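Local atomic coordinates of type III Pentaketide Synthase (PDB entry 3EUO), a protein that probably builds pentaketides by repeated decarboxylative condensation of malonyl units onto an acyl starter, as a fungal member of the chalcone synthase family. Residues T6-Q11 with K91-A96; I103-T109 with L133-L138; K165-V171 with V208-I214. All blocks are in the same frame, centred on the assembly; numbering follows the deposited sequence.

Interaction 1: T6-Q11 with K91-A96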
loop_
_atom_site.group_PDB
_atom_site.type_symbol
_atom_site.label_atom_id
_atom_site.label_comp_id
_atom_site.label_asym_id
_atom_site.label_seq_id
_atom_site.Cartn_x
_atom_site.Cartn_y
_atom_site.Cartn_z
ATOM N N THR A 6 -11.112 -11.061 -17.147
ATOM C CA THR A 6 -11.434 -12.418 -17.605
ATOM C C THR A 6 -12.135 -13.266 -16.543
ATOM O O THR A 6 -12.641 -14.353 -16.835
ATOM C CB THR A 6 -10.194 -13.150 -18.110
ATOM O OG1 THR A 6 -9.179 -13.105 -17.104
ATOM C CG2 THR A 6 -9.666 -12.500 -19.381
ATOM N N GLY A 7 -12.171 -12.762 -15.315
ATOM C CA GLY A 7 -12.940 -13.408 -14.253
ATOM C C GLY A 7 -13.249 -12.428 -13.143
ATOM O O GLY A 7 -12.519 -11.456 -12.950
ATOM N N LEU A 8 -14.343 -12.680 -12.428
ATOM C CA LEU A 8 -14.698 -11.907 -11.241
ATOM C C LEU A 8 -15.194 -12.876 -10.187
ATOM O O LEU A 8 -15.817 -13.894 -10.514
ATOM C CB LEU A 8 -15.800 -10.875 -11.537
ATOM C CG LEU A 8 -15.607 -9.829 -12.637
ATOM C CD1 LEU A 8 -16.153 -10.329 -13.983
ATOM C CD2 LEU A 8 -16.297 -8.523 -12.242
ATOM N N GLY A 9 -14.917 -12.559 -8.928
ATOM C CA GLY A 9 -15.405 -13.341 -7.803
ATOM C C GLY A 9 -15.728 -12.450 -6.626
ATOM O O GLY A 9 -15.057 -11.437 -6.392
ATOM N N VAL A 10 -16.759 -12.834 -5.883
ATOM C CA VAL A 10 -17.214 -12.059 -4.741
ATOM C C VAL A 10 -17.560 -13.034 -3.634
ATOM O O VAL A 10 -18.162 -14.081 -3.884
ATOM C CB VAL A 10 -18.453 -11.200 -5.097
ATOM C CG1 VAL A 10 -18.954 -10.409 -3.879
ATOM C CG2 VAL A 10 -18.140 -10.254 -6.256
ATOM N N GLN A 11 -17.163 -12.698 -2.410
ATOM C CA GLN A 11 -17.537 -13.508 -1.260
ATOM C C GLN A 11 -17.912 -12.627 -0.082
ATOM O O GLN A 11 -17.051 -12.018 0.562
ATOM C CB GLN A 11 -16.426 -14.496 -0.877
ATOM C CG GLN A 11 -16.806 -15.441 0.262
ATOM C CD GLN A 11 -17.896 -16.431 -0.125
ATOM O OE1 GLN A 11 -18.000 -16.848 -1.278
ATOM N NE2 GLN A 11 -18.711 -16.814 0.849
ATOM N N LYS A 91 -12.696 -17.891 -7.111
ATOM C CA LYS A 91 -13.794 -17.854 -8.077
ATOM C C LYS A 91 -13.444 -17.018 -9.300
ATOM O O LYS A 91 -13.808 -17.368 -10.424
ATOM C CB LYS A 91 -15.082 -17.359 -7.418
ATOM C CG LYS A 91 -15.640 -18.352 -6.394
ATOM C CD LYS A 91 -17.041 -17.991 -5.917
ATOM C CE LYS A 91 -17.039 -16.883 -4.891
ATOM N NZ LYS A 91 -18.411 -16.688 -4.292
ATOM N N ALA A 92 -12.735 -15.915 -9.074
ATOM C CA ALA A 92 -12.248 -15.082 -10.169
ATOM C C ALA A 92 -11.290 -15.879 -11.050
ATOM O O ALA A 92 -11.423 -15.875 -12.268
ATOM C CB ALA A 92 -11.577 -13.822 -9.631
ATOM N N MET A 93 -10.344 -16.580 -10.423
ATOM C CA MET A 93 -9.385 -17.423 -11.153
ATOM C C MET A 93 -10.097 -18.548 -11.904
ATOM O O MET A 93 -9.752 -18.851 -13.046
ATOM C CB MET A 93 -8.311 -17.986 -10.211
ATOM C CG MET A 93 -7.373 -16.926 -9.610
ATOM S SD MET A 93 -6.263 -17.605 -8.319
ATOM C CE MET A 93 -5.205 -18.640 -9.327
ATOM N N ALA A 94 -11.093 -19.155 -11.264
ATOM C CA ALA A 94 -11.862 -20.247 -11.874
ATOM C C ALA A 94 -12.589 -19.798 -13.135
ATOM O O ALA A 94 -12.577 -20.500 -14.151
ATOM C CB ALA A 94 -12.847 -20.840 -10.863
ATOM N N GLU A 95 -13.212 -18.622 -13.079
ATOM C CA GLU A 95 -13.903 -18.080 -14.242
ATOM C C GLU A 95 -12.914 -17.768 -15.364
ATOM O O GLU A 95 -13.231 -17.953 -16.540
ATOM C CB GLU A 95 -14.711 -16.835 -13.883
ATOM C CG GLU A 95 -15.420 -16.208 -15.092
ATOM C CD GLU A 95 -16.472 -15.186 -14.715
ATOM O OE1 GLU A 95 -16.237 -14.386 -13.783
ATOM O OE2 GLU A 95 -17.537 -15.172 -15.374
ATOM N N ALA A 96 -11.722 -17.306 -14.990
ATOM C CA ALA A 96 -10.682 -16.933 -15.951
ATOM C C ALA A 96 -9.951 -18.161 -16.497
ATOM O O ALA A 96 -9.153 -18.049 -17.422
ATOM C CB ALA A 96 -9.693 -15.967 -15.315
#
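Strand 6-11 and helix 91-96 pack with Leu8 over Ala92, their axes approaching to 5.6 Å and running in nearly opposite directions at 153°. This is a helix laid on the central mixed sheet of the thiolase-like fold, and glycines let it come so near. A CB on Gly7 would run into Ala92 O and one on Gly9 into Ala92 N; instead Gly7 CA makes a CA-H...O contact with Ala92 O at 3.5 Å, and Ala92 CB sits 3.6 Å from Gly9 N. Leu8 and Val10 point away from this helix and are covered by helix 334-342.

Two polar side chains of the helix, Glu95 and Lys91, grip the strand. With CG anti to the backbone N (chi1 178°) and the chain extended, Glu95 passes over Gly7 CA and lies alongside the Leu8 side chain. Its OE1 accepts Leu8 N at 2.9 Å, on the anti side of the carboxylate and somewhat out of its plane. The same oxygen forms a salt bridge with Arg343, so one atom ties strand, helix and arginine together. At the other end Lys91 bends at its third torsion and reaches Val10 O with NZ at 2.7 Å. Gln11 crosses the lysine at about a right angle, and its OE1 takes a second bond from NZ at 3.0 Å. At the far end of the contact from Lys91, Ala96 CB rests 3.4 Å from Thr6 OG1.

Interaction 2: I103-T109 with L133-L138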
loop_
_atom_site.group_PDB
_atom_site.type_symbol
_atom_site.label_atom_id
_atom_site.label_comp_id
_atom_site.label_asym_id
_atom_site.label_seq_id
_atom_site.Cartn_x
_atom_site.Cartn_y
_atom_site.Cartn_z
ATOM N N ILE A 103 -0.542 -16.739 -12.473
ATOM C CA ILE A 103 -0.738 -15.388 -11.938
ATOM C C ILE A 103 0.626 -14.709 -11.792
ATOM O O ILE A 103 1.515 -15.224 -11.107
ATOM C CB ILE A 103 -1.518 -15.401 -10.590
ATOM C CG1 ILE A 103 -2.870 -16.115 -10.740
ATOM C CG2 ILE A 103 -1.698 -13.985 -10.040
ATOM C CD1 ILE A 103 -3.826 -15.483 -11.757
ATOM N N THR A 104 0.770 -13.554 -12.437
ATOM C CA THR A 104 2.053 -12.859 -12.527
ATOM C C THR A 104 2.208 -11.715 -11.524
ATOM O O THR A 104 3.323 -11.403 -11.104
ATOM C CB THR A 104 2.284 -12.285 -13.940
ATOM O OG1 THR A 104 1.237 -11.352 -14.245
ATOM C CG2 THR A 104 2.307 -13.396 -14.992
ATOM N N HIS A 105 1.091 -11.072 -11.182
ATOM C CA HIS A 105 1.086 -9.966 -10.229
ATOM C C HIS A 105 -0.163 -10.103 -9.367
ATOM O O HIS A 105 -1.141 -10.750 -9.763
ATOM C CB HIS A 105 0.951 -8.593 -10.910
ATOM C CG HIS A 105 1.957 -8.286 -11.980
ATOM N ND1 HIS A 105 2.012 -8.965 -13.179
ATOM C CD2 HIS A 105 2.865 -7.287 -12.075
ATOM C CE1 HIS A 105 2.949 -8.431 -13.944
ATOM N NE2 HIS A 105 3.474 -7.402 -13.301
ATOM N N MET A 106 -0.142 -9.447 -8.212
ATOM C CA MET A 106 -1.306 -9.320 -7.346
ATOM C C MET A 106 -1.368 -7.852 -6.930
ATOM O O MET A 106 -0.354 -7.287 -6.522
ATOM C CB MET A 106 -1.152 -10.236 -6.126
ATOM C CG MET A 106 -2.341 -10.298 -5.175
ATOM S SD MET A 106 -2.025 -11.556 -3.888
ATOM C CE MET A 106 -2.822 -12.991 -4.557
ATOM N N VAL A 107 -2.526 -7.217 -7.090
ATOM C CA VAL A 107 -2.724 -5.851 -6.572
ATOM C C VAL A 107 -3.892 -5.902 -5.603
ATOM O O VAL A 107 -5.024 -6.147 -6.017
ATOM C CB VAL A 107 -3.005 -4.801 -7.680
ATOM C CG1 VAL A 107 -3.160 -3.405 -7.066
ATOM C CG2 VAL A 107 -1.886 -4.781 -8.715
ATOM N N SER A 108 -3.610 -5.674 -4.323
ATOM C CA SER A 108 -4.605 -5.825 -3.261
ATOM C C SER A 108 -4.836 -4.514 -2.549
ATOM O O SER A 108 -3.966 -3.651 -2.530
ATOM C CB SER A 108 -4.159 -6.878 -2.235
ATOM O OG SER A 108 -3.887 -8.117 -2.871
ATOM N N THR A 109 -6.007 -4.377 -1.945
ATOM C CA THR A 109 -6.293 -3.182 -1.163
ATOM C C THR A 109 -7.099 -3.530 0.083
ATOM O O THR A 109 -7.842 -4.517 0.105
ATOM C CB THR A 109 -6.987 -2.098 -2.029
ATOM O OG1 THR A 109 -7.047 -0.854 -1.315
ATOM C CG2 THR A 109 -8.376 -2.524 -2.453
ATOM N N LEU A 133 5.808 -14.157 -7.313
ATOM C CA LEU A 133 4.679 -13.263 -7.547
ATOM C C LEU A 133 5.055 -11.831 -7.187
ATOM O O LEU A 133 5.657 -11.583 -6.138
ATOM C CB LEU A 133 3.498 -13.706 -6.682
ATOM C CG LEU A 133 2.196 -12.907 -6.734
ATOM C CD1 LEU A 133 1.549 -13.087 -8.099
ATOM C CD2 LEU A 133 1.281 -13.432 -5.643
ATOM N N GLU A 134 4.719 -10.890 -8.064
ATOM C CA GLU A 134 4.944 -9.482 -7.756
ATOM C C GLU A 134 3.687 -8.914 -7.102
ATOM O O GLU A 134 2.616 -8.873 -7.731
ATOM C CB GLU A 134 5.317 -8.691 -9.016
ATOM C CG GLU A 134 6.632 -9.117 -9.671
ATOM C CD GLU A 134 7.074 -8.179 -10.773
ATOM O OE1 GLU A 134 7.371 -6.995 -10.482
ATOM O OE2 GLU A 134 7.121 -8.623 -11.941
ATOM N N LYS A 135 3.812 -8.491 -5.842
ATOM C CA LYS A 135 2.657 -8.004 -5.092
ATOM C C LYS A 135 2.720 -6.501 -4.850
ATOM O O LYS A 135 3.802 -5.915 -4.713
ATOM C CB LYS A 135 2.479 -8.741 -3.755
ATOM C CG LYS A 135 2.333 -10.256 -3.845
ATOM C CD LYS A 135 2.102 -10.851 -2.468
ATOM C CE LYS A 135 3.425 -10.847 -1.662
ATOM N NZ LYS A 135 3.174 -11.276 -0.277
ATOM N N VAL A 136 1.534 -5.901 -4.833
ATOM C CA VAL A 136 1.317 -4.517 -4.450
ATOM C C VAL A 136 0.138 -4.520 -3.482
ATOM O O VAL A 136 -0.983 -4.915 -3.854
ATOM C CB VAL A 136 0.966 -3.633 -5.681
ATOM C CG1 VAL A 136 0.398 -2.277 -5.252
ATOM C CG2 VAL A 136 2.184 -3.445 -6.578
ATOM N N LEU A 137 0.396 -4.094 -2.240
ATOM C CA LEU A 137 -0.673 -3.889 -1.260
ATOM C C LEU A 137 -0.873 -2.406 -1.067
ATOM O O LEU A 137 -0.052 -1.742 -0.435
ATOM C CB LEU A 137 -0.366 -4.570 0.086
ATOM C CG LEU A 137 -1.382 -4.353 1.226
ATOM C CD1 LEU A 137 -2.791 -4.822 0.851
ATOM C CD2 LEU A 137 -0.912 -5.011 2.519
ATOM N N LEU A 138 -1.983 -1.897 -1.595
ATOM C CA LEU A 138 -2.291 -0.471 -1.506
ATOM C C LEU A 138 -2.781 -0.069 -0.127
ATOM O O LEU A 138 -3.501 -0.822 0.533
ATOM C CB LEU A 138 -3.359 -0.092 -2.540
ATOM C CG LEU A 138 -2.996 -0.350 -3.996
ATOM C CD1 LEU A 138 -4.160 0.055 -4.889
ATOM C CD2 LEU A 138 -1.735 0.427 -4.399
HETATM O O HOH W 1 5.696 -10.850 -12.469
HETATM O O HOH W 2 -1.157 -7.840 -3.302
#
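Strands 105-109 and 134-138 are the two parallel strands of a beta-alpha-beta unit connected through helix 119-127, and Met106 and Ser108 supply the main bonds between them. Met106 N donates to Glu134 O and Met106 O accepts Val136 N, both at 2.9 Å; Ser108 repeats the pattern with Val136 O and Leu138 N. Beside Met106, Leu133 has CG anti to its own N (chi1 179°), which sends CD1 against His105 C at 3.7 Å and beside Ile103 CG2, while CD2 meets Met106 CB at 4.0 Å. An alanine at Leu133 would leave Ile103 CG2 and Met106 CB without these methyl partners and is likely to open a gap at the start of the strand pair.

Strand 134-138 lies at the edge of the sheet within this chain, and the second subunit borders it. Glu134 OE1 forms a salt bridge with Arg151 and accepts a hydrogen bond from Asn155, both of the second subunit. Its OE2 accepts from a water that also donates to Thr104 O. The carboxylate lies beside the His105 ring, the planes 28° apart, with OE2 4.1 Å from NE2. On the ring's edge, in plane, ND1 is hydrogen-bonded to Thr104 OG1 at 2.7 Å.

Interaction 3: K165-V171 with V208-I214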
loop_
_atom_site.group_PDB
_atom_site.type_symbol
_atom_site.label_atom_id
_atom_site.label_comp_id
_atom_site.label_asym_id
_atom_site.label_seq_id
_atom_site.Cartn_x
_atom_site.Cartn_y
_atom_site.Cartn_z
ATOM N N LYS A 165 5.565 -9.849 -22.487
ATOM C CA LYS A 165 5.289 -10.921 -21.523
ATOM C C LYS A 165 3.816 -11.003 -21.157
ATOM O O LYS A 165 3.152 -9.961 -21.044
ATOM C CB LYS A 165 6.101 -10.722 -20.236
ATOM C CG LYS A 165 7.609 -10.812 -20.418
ATOM C CD LYS A 165 8.349 -10.149 -19.260
ATOM C CE LYS A 165 8.166 -10.897 -17.937
ATOM N NZ LYS A 165 8.832 -12.239 -17.933
ATOM N N PRO A 166 3.300 -12.233 -20.961
ATOM C CA PRO A 166 1.942 -12.413 -20.454
ATOM C C PRO A 166 1.806 -11.827 -19.053
ATOM O O PRO A 166 2.700 -11.987 -18.211
ATOM C CB PRO A 166 1.784 -13.940 -20.394
ATOM C CG PRO A 166 2.797 -14.467 -21.353
ATOM C CD PRO A 166 3.956 -13.533 -21.214
ATOM N N ALA A 167 0.710 -11.115 -18.824
ATOM C CA ALA A 167 0.379 -10.653 -17.485
ATOM C C ALA A 167 -1.020 -11.118 -17.148
ATOM O O ALA A 167 -1.954 -10.946 -17.937
ATOM C CB ALA A 167 0.474 -9.139 -17.391
ATOM N N ARG A 168 -1.147 -11.724 -15.975
ATOM C CA ARG A 168 -2.432 -12.108 -15.414
ATOM C C ARG A 168 -2.416 -11.636 -13.973
ATOM O O ARG A 168 -1.674 -12.180 -13.143
ATOM C CB ARG A 168 -2.617 -13.630 -15.463
ATOM C CG ARG A 168 -2.371 -14.256 -16.846
ATOM C CD ARG A 168 -3.492 -13.944 -17.861
ATOM N NE ARG A 168 -3.258 -14.674 -19.111
ATOM C CZ ARG A 168 -2.542 -14.219 -20.141
ATOM N NH1 ARG A 168 -1.986 -13.014 -20.105
ATOM N NH2 ARG A 168 -2.376 -14.984 -21.212
ATOM N N ILE A 169 -3.225 -10.623 -13.671
ATOM C CA ILE A 169 -3.133 -9.971 -12.370
ATOM C C ILE A 169 -4.361 -10.217 -11.503
ATOM O O ILE A 169 -5.483 -9.910 -11.902
ATOM C CB ILE A 169 -2.863 -8.452 -12.508
ATOM C CG1 ILE A 169 -1.623 -8.223 -13.394
ATOM C CG2 ILE A 169 -2.734 -7.801 -11.113
ATOM C CD1 ILE A 169 -1.045 -6.813 -13.360
ATOM N N LEU A 170 -4.137 -10.776 -10.314
ATOM C CA LEU A 170 -5.194 -10.899 -9.326
ATOM C C LEU A 170 -5.376 -9.541 -8.667
ATOM O O LEU A 170 -4.475 -9.065 -7.968
ATOM C CB LEU A 170 -4.859 -11.969 -8.272
ATOM C CG LEU A 170 -5.861 -12.143 -7.116
ATOM C CD1 LEU A 170 -7.287 -12.403 -7.615
ATOM C CD2 LEU A 170 -5.434 -13.252 -6.183
ATOM N N VAL A 171 -6.541 -8.934 -8.887
ATOM C CA VAL A 171 -6.887 -7.643 -8.278
ATOM C C VAL A 171 -7.901 -7.886 -7.166
ATOM O O VAL A 171 -9.001 -8.369 -7.423
ATOM C CB VAL A 171 -7.479 -6.651 -9.297
ATOM C CG1 VAL A 171 -7.448 -5.223 -8.728
ATOM C CG2 VAL A 171 -6.722 -6.708 -10.627
ATOM N N VAL A 208 -11.018 -9.473 -9.204
ATOM C CA VAL A 208 -11.056 -9.669 -10.647
ATOM C C VAL A 208 -9.690 -10.143 -11.131
ATOM O O VAL A 208 -8.669 -9.926 -10.471
ATOM C CB VAL A 208 -11.496 -8.401 -11.446
ATOM C CG1 VAL A 208 -12.876 -7.909 -10.980
ATOM C CG2 VAL A 208 -10.455 -7.283 -11.353
ATOM N N ILE A 209 -9.686 -10.815 -12.278
ATOM C CA ILE A 209 -8.452 -11.088 -12.989
ATOM C C ILE A 209 -8.360 -10.104 -14.140
ATOM O O ILE A 209 -9.285 -10.018 -14.954
ATOM C CB ILE A 209 -8.411 -12.523 -13.559
ATOM C CG1 ILE A 209 -8.580 -13.556 -12.429
ATOM C CG2 ILE A 209 -7.130 -12.715 -14.371
ATOM C CD1 ILE A 209 -7.492 -13.481 -11.334
ATOM N N LEU A 210 -7.276 -9.329 -14.172
ATOM C CA LEU A 210 -6.992 -8.464 -15.319
ATOM C C LEU A 210 -5.854 -9.070 -16.119
ATOM O O LEU A 210 -4.759 -9.294 -15.586
ATOM C CB LEU A 210 -6.625 -7.040 -14.891
ATOM C CG LEU A 210 -6.574 -5.994 -16.017
ATOM C CD1 LEU A 210 -7.973 -5.719 -16.602
ATOM C CD2 LEU A 210 -5.946 -4.695 -15.527
ATOM N N SER A 211 -6.123 -9.335 -17.395
ATOM C CA SER A 211 -5.132 -9.905 -18.303
ATOM C C SER A 211 -4.697 -8.881 -19.342
ATOM O O SER A 211 -5.497 -8.033 -19.747
ATOM C CB SER A 211 -5.728 -11.125 -19.020
ATOM O OG SER A 211 -4.818 -11.635 -19.986
ATOM N N ASN A 212 -3.445 -8.979 -19.794
ATOM C CA ASN A 212 -2.966 -8.153 -20.908
ATOM C C ASN A 212 -3.064 -8.853 -22.272
ATOM O O ASN A 212 -2.533 -8.358 -23.268
ATOM C CB ASN A 212 -1.534 -7.657 -20.662
ATOM C CG ASN A 212 -0.492 -8.750 -20.840
ATOM O OD1 ASN A 212 -0.825 -9.934 -20.948
ATOM N ND2 ASN A 212 0.786 -8.354 -20.869
ATOM N N GLY A 213 -3.710 -10.015 -22.297
ATOM C CA GLY A 213 -3.999 -10.706 -23.561
ATOM C C GLY A 213 -2.823 -11.409 -24.235
ATOM O O GLY A 213 -3.021 -12.197 -25.173
ATOM N N ILE A 214 -1.603 -11.123 -23.782
ATOM C CA ILE A 214 -0.422 -11.784 -24.345
ATOM C C ILE A 214 -0.392 -13.222 -23.844
ATOM O O ILE A 214 -0.547 -13.480 -22.647
ATOM C CB ILE A 214 0.895 -11.037 -24.011
ATOM C CG1 ILE A 214 0.876 -9.631 -24.613
ATOM C CG2 ILE A 214 2.122 -11.816 -24.524
ATOM C CD1 ILE A 214 2.070 -8.791 -24.236
#
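Ala167 and Asn212 meet where two antiparallel strands of the thiolase-like central sheet, 168-171 and 208-211, run out into loops, and the asparagine amide carries on the ladder. Asn212 ND2 donates to Lys165 O at 2.9 Å with the acceptor in the amide plane, while OD1 accepts Ala167 N from above the carbonyl plane. On the opposite face of that plane OD1 receives Ile214 N, closing an Asx turn. Asn212 N in turn bonds Ala167 O, so backbone and side chain of one residue both hold the 165-167 loop.

Arg168 makes a second set of bonds. Its chain bends at the second torsion (chi2 -72°) and folds across Ser211, whose OG lies over one face of the guanidinium. End-on, NH1 and NH2 both donate to Ile214 O, with NH2 at 2.8 Å, and the carbonyl oxygen sits close to the guanidinium plane. NH1 also donates to Ala167 O at 3.0 Å; this oxygen therefore has two donors, NH1 and Asn212 N, arriving from opposite faces. Ser211 OG accepts Gly213 N in an ST turn and is hydrogen-bonded to Glu216, which has a long, weak ion pair with Arg168 NE. The ST and Asx turns bend residues 211-214 back, and this places Ile214 O within reach of Arg168. Ile214 also lies across Pro166 at about a right angle.

Further into the sheet the pairs Ile169-Leu210 and Val171-Val208 are hydrogen-bonded in both directions. On the face of Ile169 and Val171, which helix 145-162 covers, Val171 CB packs 3.7 Å from Val208 CG2. On the other face, toward helix 70-96, Leu170 CD1 touches Ile209 CD1 at 3.9 Å.

In the fold
All three contacts belong to one sheet, in which strands 134-138, 105-109, 168-175, 204-211 and 4-11 are successive neighbours. Interaction 3 lies in the middle, its centre about 11 Å from that of interaction 2 and about 12 Å from that of interaction 1. Val107 N bonds Leu170 O at 2.8 Å on one side, and Ile209 N bonds Gly7 O at 3.0 Å on the other. Interactions 1 and 2 also meet off the sheet, where Met93 CE packs against Ile103 CG1 at 3.7 Å. Cys143, modified here to 3-sulfinoalanine and probably the family's nucleophile, follows strand 134-138 of interaction 2 by five residues.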